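Local coordinates for tudor domain-containing protein 1 (Mus musculus, PDB 4B9W), which helps silence transposons in the male germline through the piRNA pathway, using Tudor domains that bind arginine-methylated Piwi proteins, at residues D46-S51 / P119-L124. Numbering follows the deposited sequence.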
loop_
_atom_site.group_PDB
_atom_site.type_symbol
_atom_site.label_atom_id
_atom_site.label_comp_id
_atom_site.label_asym_id
_atom_site.label_seq_id
_atom_site.Cartn_x
_atom_site.Cartn_y
_atom_site.Cartn_z
ATOM N N ASP A 46 -11.153 24.096 4.887
ATOM C CA ASP A 46 -12.618 24.318 4.762
ATOM C C ASP A 46 -12.973 25.203 3.566
ATOM O O ASP A 46 -13.892 24.905 2.802
ATOM C CB ASP A 46 -13.185 25.006 6.013
ATOM C CG ASP A 46 -13.324 24.076 7.200
ATOM O OD1 ASP A 46 -13.450 22.844 7.010
ATOM O OD2 ASP A 46 -13.327 24.592 8.348
ATOM N N ASP A 47 -12.250 26.303 3.402
ATOM C CA ASP A 47 -12.551 27.222 2.301
ATOM C C ASP A 47 -12.314 26.596 0.919
ATOM O O ASP A 47 -13.126 26.776 0.004
ATOM C CB ASP A 47 -11.758 28.519 2.460
ATOM C CG ASP A 47 -12.239 29.352 3.649
ATOM O OD1 ASP A 47 -13.469 29.389 3.903
ATOM O OD2 ASP A 47 -11.390 29.959 4.332
ATOM N N LEU A 48 -11.213 25.861 0.782
ATOM C CA LEU A 48 -10.888 25.160 -0.454
ATOM C C LEU A 48 -11.957 24.127 -0.787
ATOM O O LEU A 48 -12.397 24.024 -1.931
ATOM C CB LEU A 48 -9.515 24.487 -0.347
ATOM C CG LEU A 48 -9.124 23.550 -1.499
ATOM C CD1 LEU A 48 -9.119 24.305 -2.821
ATOM C CD2 LEU A 48 -7.785 22.884 -1.239
ATOM N N ASN A 49 -12.360 23.356 0.221
ATOM C CA ASN A 49 -13.369 22.310 0.064
ATOM C C ASN A 49 -14.718 22.864 -0.341
ATOM O O ASN A 49 -15.429 22.273 -1.165
ATOM C CB ASN A 49 -13.504 21.500 1.358
ATOM C CG ASN A 49 -12.303 20.593 1.594
ATOM O OD1 ASN A 49 -11.557 20.282 0.658
ATOM N ND2 ASN A 49 -12.099 20.181 2.851
ATOM N N GLN A 50 -15.074 24.005 0.236
ATOM C CA GLN A 50 -16.255 24.718 -0.198
ATOM C C GLN A 50 -16.103 25.079 -1.677
ATOM O O GLN A 50 -17.001 24.840 -2.476
ATOM C CB GLN A 50 -16.473 25.967 0.665
ATOM C CG GLN A 50 -17.608 26.847 0.185
ATOM C CD GLN A 50 -18.880 26.070 -0.003
ATOM O OE1 GLN A 50 -19.427 25.565 0.969
ATOM N NE2 GLN A 50 -19.352 25.945 -1.258
ATOM N N SER A 51 -14.955 25.623 -2.048
ATOM C CA SER A 51 -14.728 25.999 -3.438
ATOM C C SER A 51 -14.768 24.791 -4.371
ATOM O O SER A 51 -15.187 24.919 -5.515
ATOM C CB SER A 51 -13.409 26.752 -3.600
ATOM O OG SER A 51 -13.502 28.046 -3.031
ATOM N N PRO A 119 -5.229 24.310 -11.244
ATOM C CA PRO A 119 -4.077 24.812 -10.493
ATOM C C PRO A 119 -4.389 25.713 -9.295
ATOM O O PRO A 119 -3.607 25.765 -8.339
ATOM C CB PRO A 119 -3.310 25.607 -11.549
ATOM C CG PRO A 119 -3.608 24.906 -12.826
ATOM C CD PRO A 119 -5.019 24.421 -12.702
ATOM N N GLN A 120 -5.501 26.432 -9.326
ATOM C CA GLN A 120 -5.783 27.351 -8.227
ATOM C C GLN A 120 -6.241 26.615 -6.989
ATOM O O GLN A 120 -6.213 27.173 -5.902
ATOM C CB GLN A 120 -6.826 28.393 -8.603
ATOM C CG GLN A 120 -8.127 27.829 -9.132
ATOM C CD GLN A 120 -8.206 27.939 -10.639
ATOM O OE1 GLN A 120 -7.270 27.544 -11.366
ATOM N NE2 GLN A 120 -9.318 28.488 -11.124
ATOM N N PHE A 121 -6.693 25.375 -7.166
ATOM C CA PHE A 121 -7.041 24.516 -6.045
ATOM C C PHE A 121 -5.852 23.745 -5.478
ATOM O O PHE A 121 -6.024 22.962 -4.556
ATOM C CB PHE A 121 -8.127 23.518 -6.467
ATOM C CG PHE A 121 -9.412 24.164 -6.898
ATOM C CD1 PHE A 121 -10.065 25.068 -6.067
ATOM C CD2 PHE A 121 -9.985 23.850 -8.121
ATOM C CE1 PHE A 121 -11.260 25.649 -6.454
ATOM C CE2 PHE A 121 -11.171 24.441 -8.527
ATOM C CZ PHE A 121 -11.819 25.332 -7.687
ATOM N N LEU A 122 -4.660 23.961 -6.024
ATOM C CA LEU A 122 -3.460 23.243 -5.593
ATOM C C LEU A 122 -2.471 24.173 -4.893
ATOM O O LEU A 122 -1.345 23.783 -4.608
ATOM C CB LEU A 122 -2.776 22.572 -6.784
ATOM C CG LEU A 122 -3.465 21.409 -7.502
ATOM C CD1 LEU A 122 -2.644 21.045 -8.729
ATOM C CD2 LEU A 122 -3.627 20.195 -6.590
ATOM N N LEU A 123 -2.893 25.395 -4.596
ATOM C CA LEU A 123 -2.027 26.345 -3.872
ATOM C C LEU A 123 -1.845 25.971 -2.389
ATOM O O LEU A 123 -0.734 26.034 -1.864
ATOM C CB LEU A 123 -2.595 27.760 -3.992
ATOM C CG LEU A 123 -2.657 28.259 -5.438
ATOM C CD1 LEU A 123 -3.333 29.626 -5.518
ATOM C CD2 LEU A 123 -1.249 28.305 -6.013
ATOM N N LEU A 124 -2.931 25.601 -1.722
ATOM C CA LEU A 124 -2.872 25.155 -0.343
ATOM C C LEU A 124 -2.076 23.838 -0.281
ATOM O O LEU A 124 -2.328 22.918 -1.049
ATOM C CB LEU A 124 -4.282 24.953 0.193
ATOM C CG LEU A 124 -4.447 24.622 1.667
ATOM C CD1 LEU A 124 -4.178 25.846 2.550
ATOM C CD2 LEU A 124 -5.842 24.060 1.884
#
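L48 reaches from helix 41-57 to F121 and L124, joining the helix to the loop that follows strand 114-116. This is an extended Tudor domain. Here the helix, which links its two β-rich parts, packs against the turn leaving the five-stranded Tudor sheet. The bond from CA to CB of L48 points toward the loop. Its CG is anti to the backbone N (chi1 172°), and with chi2 at 59° CD1 comes to F121 and CD2 to L124. L48 CD1 meets the F121 ring obliquely, 3.5 Å from F121 CD1, and also lies near F121 CB. L48 CD2 takes the other neighbour, with L124 CD2 3.9 Å away. L48 CD1 and L48 CD2 each lie 3.8 Å from F121 O. R84 NH1, from strand 81-90, donates to both F121 O and L124 O, which bridges the two residues that L48 touches. No hydrogen bond crosses between the two segments, and the contact is apolar packing near the surface. One turn further along the helix, S51 extends the same face. F121 also meets L52 and the ring of Y55 there. S51 OG makes a weak bond back to D47 O, while S51 CB rests 3.7 Å from F121 CE1.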